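VP2 (Primate bocaparvovirus 1, PDB 7L0Y) self-assembles as the structural coat protein of human bocavirus 1, sixty copies building a T=1 icosahedral shell about 26 nm across. Local coordinates at residues L201-N204 with S205-V209; I43-H47 with L48-E52; S504-Q507 with C508-K512; F388-T391 with R392-I396. All blocks are in the same frame, centred on the assembly; numbering follows the deposited sequence.

Contact 1 (L201-N204 with S205-V209); sequences LLEN and SDHQV
Leu-202 O is the hub of a short 3-10 turn, residues 202-204, that leads into strand 208-210 of the parvovirus capsid protein, and the donors it gathers lie in the five residues that follow. Among the hydrogen bonds, His-207 NE2 donates to this oxygen at 2.6 Å with an N-H...O angle of 149°. The acceptor lies almost exactly in the plane of the imidazole, whereas the nitrogen stands well above the carbonyl plane. Ser-205 N reaches Leu-202 O at 3.3 Å from the other face of that plane, so two N-H groups straddle one buried carbonyl. Ser-205 OG sits 3.0 Å from Leu-202 O, but its proton has a second acceptor within reach. Apolar contact is slight: His-207 CE1 comes obliquely to Glu-203 CA at 3.6 Å. The imidazole edge is brought to the turn because His-207 CG is turned away from its own carbonyl carbon (chi1 -50°). Ring packing holds it there: it stacks with Phe-135 and with Trp-20 of a second subunit, and meets Trp-71 edge-to-face. As for the carboxylate, Glu-203 bonds to Tyr-49 OH and Trp-71 NE1; its OE1 lies 5.8 Å from His-207 NE2, too far for a direct bond. The turn thus lies at a subunit interface, where Glu-203 O accepts from Trp-20 NE1 of the second subunit and Asn-204 O from Lys-466 NZ of a third.

Contact 2 (I43-H47 with L48-E52); sequences IQNGH and LYKTE
Asn-45, Gly-46 and His-47 all have positive phi, between 52° and 65°, and wind the chain through a tight left-handed turn that brings Asn-45 O to Leu-48 N (3.2 Å, a weak bond). Glycine is favoured at the middle position by that phi. The Asn-45 side chain ties the turn a second time: ND2 donates to Leu-48 O at 3.2 Å with an N-H...O angle of 145°, the oxygen near the amide plane but the nitrogen tilted above the carbonyl plane. Thr-68 OG1 also binds ND2, so the amide links the turn to the adjacent strand 65-69. Lys-50 runs extended past Asn-45 in the opposite direction: its CD lies by the side-chain amide, 4.0 Å from Asn-45 CG, while its CE and NZ reach the backbone Asn-45 O, at 3.6 and 3.7 Å. Leu-48 packs against the carbonyls of the turn, with CB 3.4 Å from Asn-45 O and CG 3.6 Å from Gly-46 O, and it also packs on Lys-160 of a second subunit. Within the loop, Ile-43 CG2 lies over one face of the His-47 ring, off toward its rim, while Tyr-443 meets that ring edge-to-face. The whole is a left-handed connecting turn between strands 30-42 and 50-53, in the beta-rich, jelly-roll-based fold of parvovirus capsid proteins.

Contact 3 (S504-Q507 with C508-K512); sequences SYDQ and CMPVK
The Tyr-505 ring and the Pro-510 ring cross obliquely, with proline CG 3.5 Å from tyrosine CE2 in a position between face and edge. Pro-510 CB lies 3.4 Å from Tyr-505 OH, so the proline follows the ring's outer end. The tyrosine reaches this far because its CG is anti to the backbone nitrogen (chi1 176°), and its hydroxyl makes a weak bond to Pro-389 O. The chain between the two rings is folded by a type I beta turn from Asp-506 to Met-509, closed by Met-509 N to Asp-506 O at 2.9 Å. A weaker bond joins Cys-508 N to Tyr-505 O. Leading into the turn and overlapping it, Ser-504 and Gln-507 exchange bonds in the manner of a capping box, though no regular helix follows: Ser-504 N donates to Gln-507 OE1 at 3.2 Å, and Gln-507 N weakly to Ser-504 OG. OE1 also accepts from Thr-503 N, while NE2 is taken by Ser-480 OG and Gly-478 O. The loop lies between strands 446-462 and 516-517: Tyr-505 and Cys-508 rest on Ile-349 of strand 348-350, and Met-509 and Val-511 lean on Gln-89 and Thr-92 of helix 85-94.

Contact 4 (F388-T391 with R392-I396); sequences FPIT and RENPI
Thr-391 and Asn-394 are the ends of a type I beta turn, closed by a nearly straight bond of 3.3 Å from Asn-394 N to Thr-391 O (165°). The threonine hydroxyl adds a weak bond, OG1 accepting from Glu-393 N at 3.3 Å, and the two together make an ST motif. OG1 can face that N-H because it sits between the threonine's own backbone nitrogen and carbonyl carbon (chi1 60°). The Asn-394 side chain folds back across the threonine at about a right angle. Its OD1 is modelled too near the Thr-391 backbone, so a bond to it from Thr-391 OG1 is doubtful. On the other branch, and with the same caution, ND2 as modelled lies at the edge of the Phe-388 ring, 4.0 Å from CE2, with the amide turned 84° against the ring. The Glu-393 chain is bent at its second torsion, bringing OE1 to 3.5 Å from Thr-391 OG1, beside Cys-508.

Further out, helices 79-82 and 85-94 pack against the turn, Ile-390 meeting Tyr-79 of the first and Trp-88 of the second, while Trp-336 of strand 335-337 packs on Thr-391 and Glu-393. The long, extended Arg-392 side chain, also against helix 85-94, binds Asp-156 OD1 through NH2 and Phe-83 O through NE, and makes a long ion pair with Glu-393. The backbone of the turn also meets another subunit: Glu-393 O accepts a hydrogen bond from Arg-247 NH2 of a neighbouring copy.

The four turns form two pairs, 33 to 41 Å apart between centres. Along the chain the order is contact 2, contact 1, contact 4, contact 3. Contacts 1 and 2, 16 Å apart, meet at Tyr-49, lead into strands 208-210 and 50-53, and both touch the second subunit, so that interface is built from residues far apart in sequence. Contacts 3 and 4 are only 9 Å apart; Val-511 N bonds to Ile-390 O, and both loops rest on helix 85-94. Contact 3 lies across the centre of the chain from contacts 1 and 2. Local turns thus join distant parts of the chain within each pair, and all four reach neighbouring subunits of the shell.

Contact 1 (L201-N204 with S205-V209)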
loop_
_atom_site.group_PDB
_atom_site.type_symbol
_atom_site.label_atom_id
_atom_site.label_comp_id
_atom_site.label_asym_id
_atom_site.label_seq_id
_atom_site.Cartn_x
_atom_site.Cartn_y
_atom_site.Cartn_z
ATOM N N LEU A 201 45.774 61.436 68.428
ATOM C CA LEU A 201 44.578 61.115 69.173
ATOM C C LEU A 201 44.089 59.787 68.649
ATOM O O LEU A 201 43.945 59.619 67.439
ATOM C CB LEU A 201 43.512 62.172 68.955
ATOM C CG LEU A 201 43.913 63.552 69.421
ATOM C CD1 LEU A 201 42.937 64.593 68.926
ATOM C CD2 LEU A 201 43.899 63.492 70.902
ATOM N N LEU A 202 43.836 58.841 69.539
ATOM C CA LEU A 202 43.341 57.576 69.034
ATOM C C LEU A 202 41.914 57.704 68.527
ATOM O O LEU A 202 41.486 56.890 67.708
ATOM C CB LEU A 202 43.444 56.491 70.103
ATOM C CG LEU A 202 44.834 55.921 70.415
ATOM C CD1 LEU A 202 45.576 55.651 69.136
ATOM C CD2 LEU A 202 45.643 56.888 71.237
ATOM N N GLU A 203 41.186 58.726 68.971
ATOM C CA GLU A 203 39.814 59.029 68.576
ATOM C C GLU A 203 39.690 59.399 67.118
ATOM O O GLU A 203 38.580 59.461 66.593
ATOM C CB GLU A 203 39.280 60.162 69.447
ATOM C CG GLU A 203 39.058 59.770 70.897
ATOM C CD GLU A 203 40.341 59.678 71.699
ATOM O OE1 GLU A 203 41.427 59.855 71.124
ATOM O OE2 GLU A 203 40.266 59.416 72.913
ATOM N N ASN A 204 40.810 59.642 66.464
ATOM C CA ASN A 204 40.890 59.982 65.059
ATOM C C ASN A 204 40.631 58.787 64.154
ATOM O O ASN A 204 40.699 58.928 62.934
ATOM C CB ASN A 204 42.274 60.578 64.797
ATOM C CG ASN A 204 42.324 61.422 63.563
ATOM O OD1 ASN A 204 41.338 62.051 63.188
ATOM N ND2 ASN A 204 43.480 61.460 62.926
ATOM N N SER A 205 40.408 57.606 64.710
ATOM C CA SER A 205 40.138 56.407 63.934
ATOM C C SER A 205 38.843 55.756 64.416
ATOM O O SER A 205 38.161 56.265 65.303
ATOM C CB SER A 205 41.326 55.445 64.010
ATOM O OG SER A 205 41.562 55.008 65.334
ATOM N N ASP A 206 38.503 54.626 63.807
ATOM C CA ASP A 206 37.316 53.868 64.173
ATOM C C ASP A 206 37.639 52.902 65.301
ATOM O O ASP A 206 38.688 52.256 65.289
ATOM C CB ASP A 206 36.771 53.086 62.983
ATOM C CG ASP A 206 36.193 53.971 61.912
ATOM O OD1 ASP A 206 35.990 55.170 62.155
ATOM O OD2 ASP A 206 35.919 53.459 60.815
ATOM N N HIS A 207 36.741 52.803 66.268
ATOM C CA HIS A 207 36.901 51.898 67.390
ATOM C C HIS A 207 35.689 50.993 67.464
ATOM O O HIS A 207 34.593 51.364 67.041
ATOM C CB HIS A 207 37.027 52.646 68.708
ATOM C CG HIS A 207 38.042 53.738 68.684
ATOM N ND1 HIS A 207 38.041 54.766 69.598
ATOM C CD2 HIS A 207 39.070 53.980 67.842
ATOM C CE1 HIS A 207 39.030 55.593 69.320
ATOM N NE2 HIS A 207 39.671 55.137 68.262
ATOM N N GLN A 208 35.887 49.801 67.996
ATOM C CA GLN A 208 34.764 48.992 68.418
ATOM C C GLN A 208 34.431 49.314 69.859
ATOM O O GLN A 208 35.318 49.457 70.700
ATOM C CB GLN A 208 35.069 47.512 68.260
ATOM C CG GLN A 208 35.144 47.095 66.826
ATOM C CD GLN A 208 35.505 45.650 66.665
ATOM O OE1 GLN A 208 36.147 45.062 67.528
ATOM N NE2 GLN A 208 35.086 45.059 65.557
ATOM N N VAL A 209 33.147 49.479 70.136
ATOM C CA VAL A 209 32.671 49.710 71.488
ATOM C C VAL A 209 31.945 48.456 71.930
ATOM O O VAL A 209 31.040 47.979 71.241
ATOM C CB VAL A 209 31.772 50.951 71.578
ATOM C CG1 VAL A 209 31.274 51.121 72.990
ATOM C CG2 VAL A 209 32.539 52.173 71.135
#

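Contact 2 (I43-H47 with L48-E52)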
loop_
_atom_site.group_PDB
_atom_site.type_symbol
_atom_site.label_atom_id
_atom_site.label_comp_id
_atom_site.label_asym_id
_atom_site.label_seq_id
_atom_site.Cartn_x
_atom_site.Cartn_y
_atom_site.Cartn_z
ATOM N N ILE A 43 40.625 54.026 84.340
ATOM C CA ILE A 43 40.695 55.330 83.699
ATOM C C ILE A 43 42.102 55.894 83.829
ATOM O O ILE A 43 42.748 55.772 84.878
ATOM C CB ILE A 43 39.640 56.264 84.314
ATOM C CG1 ILE A 43 38.242 55.729 84.011
ATOM C CG2 ILE A 43 39.787 57.680 83.788
ATOM C CD1 ILE A 43 37.153 56.370 84.812
ATOM N N GLN A 44 42.589 56.510 82.756
ATOM C CA GLN A 44 43.928 57.070 82.704
ATOM C C GLN A 44 43.855 58.569 82.451
ATOM O O GLN A 44 43.046 59.027 81.642
ATOM C CB GLN A 44 44.761 56.410 81.611
ATOM C CG GLN A 44 44.927 54.919 81.738
ATOM C CD GLN A 44 45.497 54.495 83.073
ATOM O OE1 GLN A 44 44.806 53.889 83.881
ATOM N NE2 GLN A 44 46.738 54.860 83.333
ATOM N N ASN A 45 44.699 59.325 83.154
ATOM C CA ASN A 45 44.815 60.780 83.001
ATOM C C ASN A 45 43.515 61.525 83.252
ATOM O O ASN A 45 43.369 62.666 82.817
ATOM C CB ASN A 45 45.320 61.186 81.618
ATOM C CG ASN A 45 46.800 61.131 81.496
ATOM O OD1 ASN A 45 47.517 61.019 82.484
ATOM N ND2 ASN A 45 47.281 61.324 80.288
ATOM N N GLY A 46 42.574 60.931 83.971
ATOM C CA GLY A 46 41.265 61.553 84.036
ATOM C C GLY A 46 40.696 61.883 82.676
ATOM O O GLY A 46 40.162 62.980 82.478
ATOM N N HIS A 47 40.831 60.961 81.720
ATOM C CA HIS A 47 40.266 61.092 80.378
ATOM C C HIS A 47 40.875 62.242 79.590
ATOM O O HIS A 47 40.238 62.794 78.697
ATOM C CB HIS A 47 38.746 61.244 80.425
ATOM C CG HIS A 47 38.035 60.033 80.930
ATOM N ND1 HIS A 47 37.930 58.876 80.192
ATOM C CD2 HIS A 47 37.403 59.794 82.100
ATOM C CE1 HIS A 47 37.253 57.979 80.882
ATOM N NE2 HIS A 47 36.921 58.511 82.042
ATOM N N LEU A 48 42.114 62.609 79.879
ATOM C CA LEU A 48 42.743 63.722 79.193
ATOM C C LEU A 48 43.970 63.260 78.425
ATOM O O LEU A 48 44.618 62.275 78.770
ATOM C CB LEU A 48 43.132 64.833 80.172
ATOM C CG LEU A 48 41.962 65.586 80.793
ATOM C CD1 LEU A 48 42.467 66.554 81.822
ATOM C CD2 LEU A 48 41.199 66.308 79.710
ATOM N N TYR A 49 44.267 63.986 77.361
ATOM C CA TYR A 49 45.579 63.981 76.738
ATOM C C TYR A 49 46.404 65.095 77.353
ATOM O O TYR A 49 46.013 66.261 77.296
ATOM C CB TYR A 49 45.478 64.174 75.230
ATOM C CG TYR A 49 44.993 62.981 74.467
ATOM C CD1 TYR A 49 45.887 62.121 73.872
ATOM C CD2 TYR A 49 43.647 62.704 74.354
ATOM C CE1 TYR A 49 45.462 61.046 73.165
ATOM C CE2 TYR A 49 43.211 61.618 73.654
ATOM C CZ TYR A 49 44.126 60.792 73.060
ATOM O OH TYR A 49 43.712 59.700 72.350
ATOM N N LYS A 50 47.526 64.732 77.950
ATOM C CA LYS A 50 48.422 65.678 78.585
ATOM C C LYS A 50 49.787 65.542 77.939
ATOM O O LYS A 50 50.116 64.508 77.364
ATOM C CB LYS A 50 48.535 65.413 80.087
ATOM C CG LYS A 50 47.230 65.514 80.826
ATOM C CD LYS A 50 47.379 65.037 82.249
ATOM C CE LYS A 50 46.056 65.085 82.972
ATOM N NZ LYS A 50 46.153 64.525 84.345
ATOM N N THR A 51 50.587 66.593 78.035
ATOM C CA THR A 51 51.999 66.518 77.699
ATOM C C THR A 51 52.803 66.808 78.953
ATOM O O THR A 51 52.276 67.368 79.913
ATOM C CB THR A 51 52.375 67.486 76.582
ATOM O OG1 THR A 51 52.051 68.818 76.979
ATOM C CG2 THR A 51 51.632 67.146 75.302
ATOM N N GLU A 52 54.047 66.360 78.979
ATOM C CA GLU A 52 54.930 66.605 80.109
ATOM C C GLU A 52 56.323 66.837 79.569
ATOM O O GLU A 52 56.766 66.115 78.675
ATOM C CB GLU A 52 54.946 65.431 81.094
ATOM C CG GLU A 52 53.623 65.160 81.776
ATOM C CD GLU A 52 52.715 64.277 80.946
ATOM O OE1 GLU A 52 53.130 63.854 79.849
ATOM O OE2 GLU A 52 51.579 64.017 81.387
#

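Contact 3 (S504-Q507 with C508-K512)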
loop_
_atom_site.group_PDB
_atom_site.type_symbol
_atom_site.label_atom_id
_atom_site.label_comp_id
_atom_site.label_asym_id
_atom_site.label_seq_id
_atom_site.Cartn_x
_atom_site.Cartn_y
_atom_site.Cartn_z
ATOM N N SER A 504 69.359 32.331 87.326
ATOM C CA SER A 504 70.478 32.300 86.404
ATOM C C SER A 504 69.978 32.295 84.971
ATOM O O SER A 504 68.799 32.072 84.695
ATOM C CB SER A 504 71.383 31.084 86.635
ATOM O OG SER A 504 70.733 29.876 86.305
ATOM N N TYR A 505 70.916 32.548 84.064
ATOM C CA TYR A 505 70.592 32.642 82.649
ATOM C C TYR A 505 70.241 31.281 82.068
ATOM O O TYR A 505 69.394 31.178 81.176
ATOM C CB TYR A 505 71.772 33.272 81.914
ATOM C CG TYR A 505 71.632 33.347 80.425
ATOM C CD1 TYR A 505 70.796 34.273 79.839
ATOM C CD2 TYR A 505 72.361 32.513 79.606
ATOM C CE1 TYR A 505 70.676 34.353 78.486
ATOM C CE2 TYR A 505 72.248 32.585 78.251
ATOM C CZ TYR A 505 71.404 33.507 77.692
ATOM O OH TYR A 505 71.286 33.584 76.326
ATOM N N ASP A 506 70.874 30.222 82.568
ATOM C CA ASP A 506 70.593 28.892 82.047
ATOM C C ASP A 506 69.249 28.371 82.524
ATOM O O ASP A 506 68.620 27.563 81.834
ATOM C CB ASP A 506 71.708 27.926 82.435
ATOM C CG ASP A 506 72.976 28.158 81.645
ATOM O OD1 ASP A 506 72.905 28.824 80.593
ATOM O OD2 ASP A 506 74.045 27.675 82.072
ATOM N N GLN A 507 68.791 28.815 83.692
ATOM C CA GLN A 507 67.461 28.430 84.141
ATOM C C GLN A 507 66.388 29.039 83.257
ATOM O O GLN A 507 65.261 28.537 83.208
ATOM C CB GLN A 507 67.262 28.842 85.591
ATOM C CG GLN A 507 68.167 28.111 86.536
ATOM C CD GLN A 507 68.058 28.618 87.943
ATOM O OE1 GLN A 507 67.615 29.735 88.177
ATOM N NE2 GLN A 507 68.488 27.811 88.888
ATOM N N CYS A 508 66.719 30.113 82.549
ATOM C CA CYS A 508 65.822 30.670 81.555
ATOM C C CYS A 508 65.813 29.871 80.265
ATOM O O CYS A 508 64.990 30.155 79.390
ATOM C CB CYS A 508 66.203 32.116 81.276
ATOM S SG CYS A 508 65.976 33.216 82.671
ATOM N N MET A 509 66.692 28.879 80.135
ATOM C CA MET A 509 66.735 27.951 79.016
ATOM C C MET A 509 66.919 28.681 77.694
ATOM O O MET A 509 65.991 28.742 76.881
ATOM C CB MET A 509 65.467 27.108 78.996
ATOM C CG MET A 509 65.336 26.199 80.183
ATOM S SD MET A 509 63.775 25.321 80.197
ATOM C CE MET A 509 62.674 26.624 80.741
ATOM N N PRO A 510 68.095 29.247 77.443
ATOM C CA PRO A 510 68.328 29.921 76.167
ATOM C C PRO A 510 68.373 28.934 75.014
ATOM O O PRO A 510 68.476 27.723 75.197
ATOM C CB PRO A 510 69.682 30.597 76.374
ATOM C CG PRO A 510 70.344 29.759 77.377
ATOM C CD PRO A 510 69.288 29.280 78.300
ATOM N N VAL A 511 68.272 29.471 73.806
ATOM C CA VAL A 511 68.381 28.648 72.613
ATOM C C VAL A 511 69.846 28.527 72.220
ATOM O O VAL A 511 70.724 29.110 72.864
ATOM C CB VAL A 511 67.547 29.219 71.454
ATOM C CG1 VAL A 511 66.079 29.196 71.801
ATOM C CG2 VAL A 511 67.997 30.626 71.117
ATOM N N LYS A 512 70.111 27.748 71.176
ATOM C CA LYS A 512 71.432 27.608 70.569
ATOM C C LYS A 512 72.471 27.067 71.540
ATOM O O LYS A 512 73.673 27.218 71.322
ATOM C CB LYS A 512 71.906 28.944 70.012
ATOM C CG LYS A 512 71.010 29.490 68.968
ATOM C CD LYS A 512 71.462 30.854 68.575
ATOM C CE LYS A 512 70.552 31.401 67.525
ATOM N NZ LYS A 512 70.978 32.735 67.115
#

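Contact 4 (F388-T391 with R392-I396)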
loop_
_atom_site.group_PDB
_atom_site.type_symbol
_atom_site.label_atom_id
_atom_site.label_comp_id
_atom_site.label_asym_id
_atom_site.label_seq_id
_atom_site.Cartn_x
_atom_site.Cartn_y
_atom_site.Cartn_z
ATOM N N PHE A 388 71.857 36.527 69.048
ATOM C CA PHE A 388 71.900 36.416 70.495
ATOM C C PHE A 388 70.944 35.313 70.934
ATOM O O PHE A 388 69.787 35.294 70.529
ATOM C CB PHE A 388 71.491 37.733 71.134
ATOM C CG PHE A 388 71.388 37.664 72.620
ATOM C CD1 PHE A 388 72.526 37.605 73.397
ATOM C CD2 PHE A 388 70.157 37.641 73.241
ATOM C CE1 PHE A 388 72.442 37.532 74.768
ATOM C CE2 PHE A 388 70.064 37.578 74.613
ATOM C CZ PHE A 388 71.210 37.515 75.377
ATOM N N PRO A 389 71.436 34.362 71.730
ATOM C CA PRO A 389 70.557 33.276 72.176
ATOM C C PRO A 389 69.426 33.830 73.020
ATOM O O PRO A 389 69.653 34.444 74.058
ATOM C CB PRO A 389 71.491 32.387 73.001
ATOM C CG PRO A 389 72.860 32.766 72.555
ATOM C CD PRO A 389 72.787 34.224 72.287
ATOM N N ILE A 390 68.221 33.550 72.623
ATOM C CA ILE A 390 67.076 34.129 73.302
ATOM C C ILE A 390 66.529 33.133 74.304
ATOM O O ILE A 390 66.468 31.928 74.050
ATOM C CB ILE A 390 65.999 34.600 72.304
ATOM C CG1 ILE A 390 65.549 33.477 71.370
ATOM C CG2 ILE A 390 66.489 35.795 71.536
ATOM C CD1 ILE A 390 64.227 32.887 71.713
ATOM N N THR A 391 66.170 33.644 75.469
ATOM C CA THR A 391 65.538 32.861 76.508
ATOM C C THR A 391 64.032 33.049 76.438
ATOM O O THR A 391 63.499 33.774 75.602
ATOM C CB THR A 391 66.060 33.258 77.888
ATOM O OG1 THR A 391 65.779 34.639 78.127
ATOM C CG2 THR A 391 67.544 33.035 77.977
ATOM N N ARG A 392 63.346 32.379 77.352
ATOM C CA ARG A 392 61.902 32.509 77.453
ATOM C C ARG A 392 61.511 33.903 77.938
ATOM O O ARG A 392 60.370 34.340 77.757
ATOM C CB ARG A 392 61.399 31.410 78.377
ATOM C CG ARG A 392 59.947 31.373 78.630
ATOM C CD ARG A 392 59.616 30.207 79.518
ATOM N NE ARG A 392 58.250 30.299 79.992
ATOM C CZ ARG A 392 57.912 30.898 81.123
ATOM N NH1 ARG A 392 58.843 31.424 81.895
ATOM N NH2 ARG A 392 56.649 30.951 81.489
ATOM N N GLU A 393 62.454 34.628 78.529
ATOM C CA GLU A 393 62.172 35.955 79.054
ATOM C C GLU A 393 62.541 37.070 78.089
ATOM O O GLU A 393 62.468 38.241 78.465
ATOM C CB GLU A 393 62.886 36.135 80.391
ATOM C CG GLU A 393 62.275 35.287 81.482
ATOM C CD GLU A 393 62.712 33.842 81.405
ATOM O OE1 GLU A 393 63.518 33.523 80.506
ATOM O OE2 GLU A 393 62.228 33.019 82.213
ATOM N N ASN A 394 62.950 36.740 76.873
ATOM C CA ASN A 394 63.294 37.761 75.902
ATOM C C ASN A 394 62.050 38.261 75.174
ATOM O O ASN A 394 61.052 37.546 75.055
ATOM C CB ASN A 394 64.295 37.208 74.897
ATOM C CG ASN A 394 65.642 36.959 75.508
ATOM O OD1 ASN A 394 66.119 35.845 75.534
ATOM N ND2 ASN A 394 66.284 38.006 75.957
ATOM N N PRO A 395 62.079 39.500 74.701
ATOM C CA PRO A 395 61.063 39.956 73.750
ATOM C C PRO A 395 61.153 39.193 72.445
ATOM O O PRO A 395 62.227 38.769 72.018
ATOM C CB PRO A 395 61.421 41.428 73.542
ATOM C CG PRO A 395 62.152 41.800 74.763
ATOM C CD PRO A 395 62.915 40.605 75.185
ATOM N N ILE A 396 60.006 39.029 71.800
ATOM C CA ILE A 396 59.964 38.286 70.548
ATOM C C ILE A 396 60.386 39.170 69.384
ATOM O O ILE A 396 61.387 38.907 68.709
ATOM C CB ILE A 396 58.569 37.685 70.323
ATOM C CG1 ILE A 396 58.214 36.747 71.465
ATOM C CG2 ILE A 396 58.532 36.932 69.021
ATOM C CD1 ILE A 396 56.800 36.285 71.438
#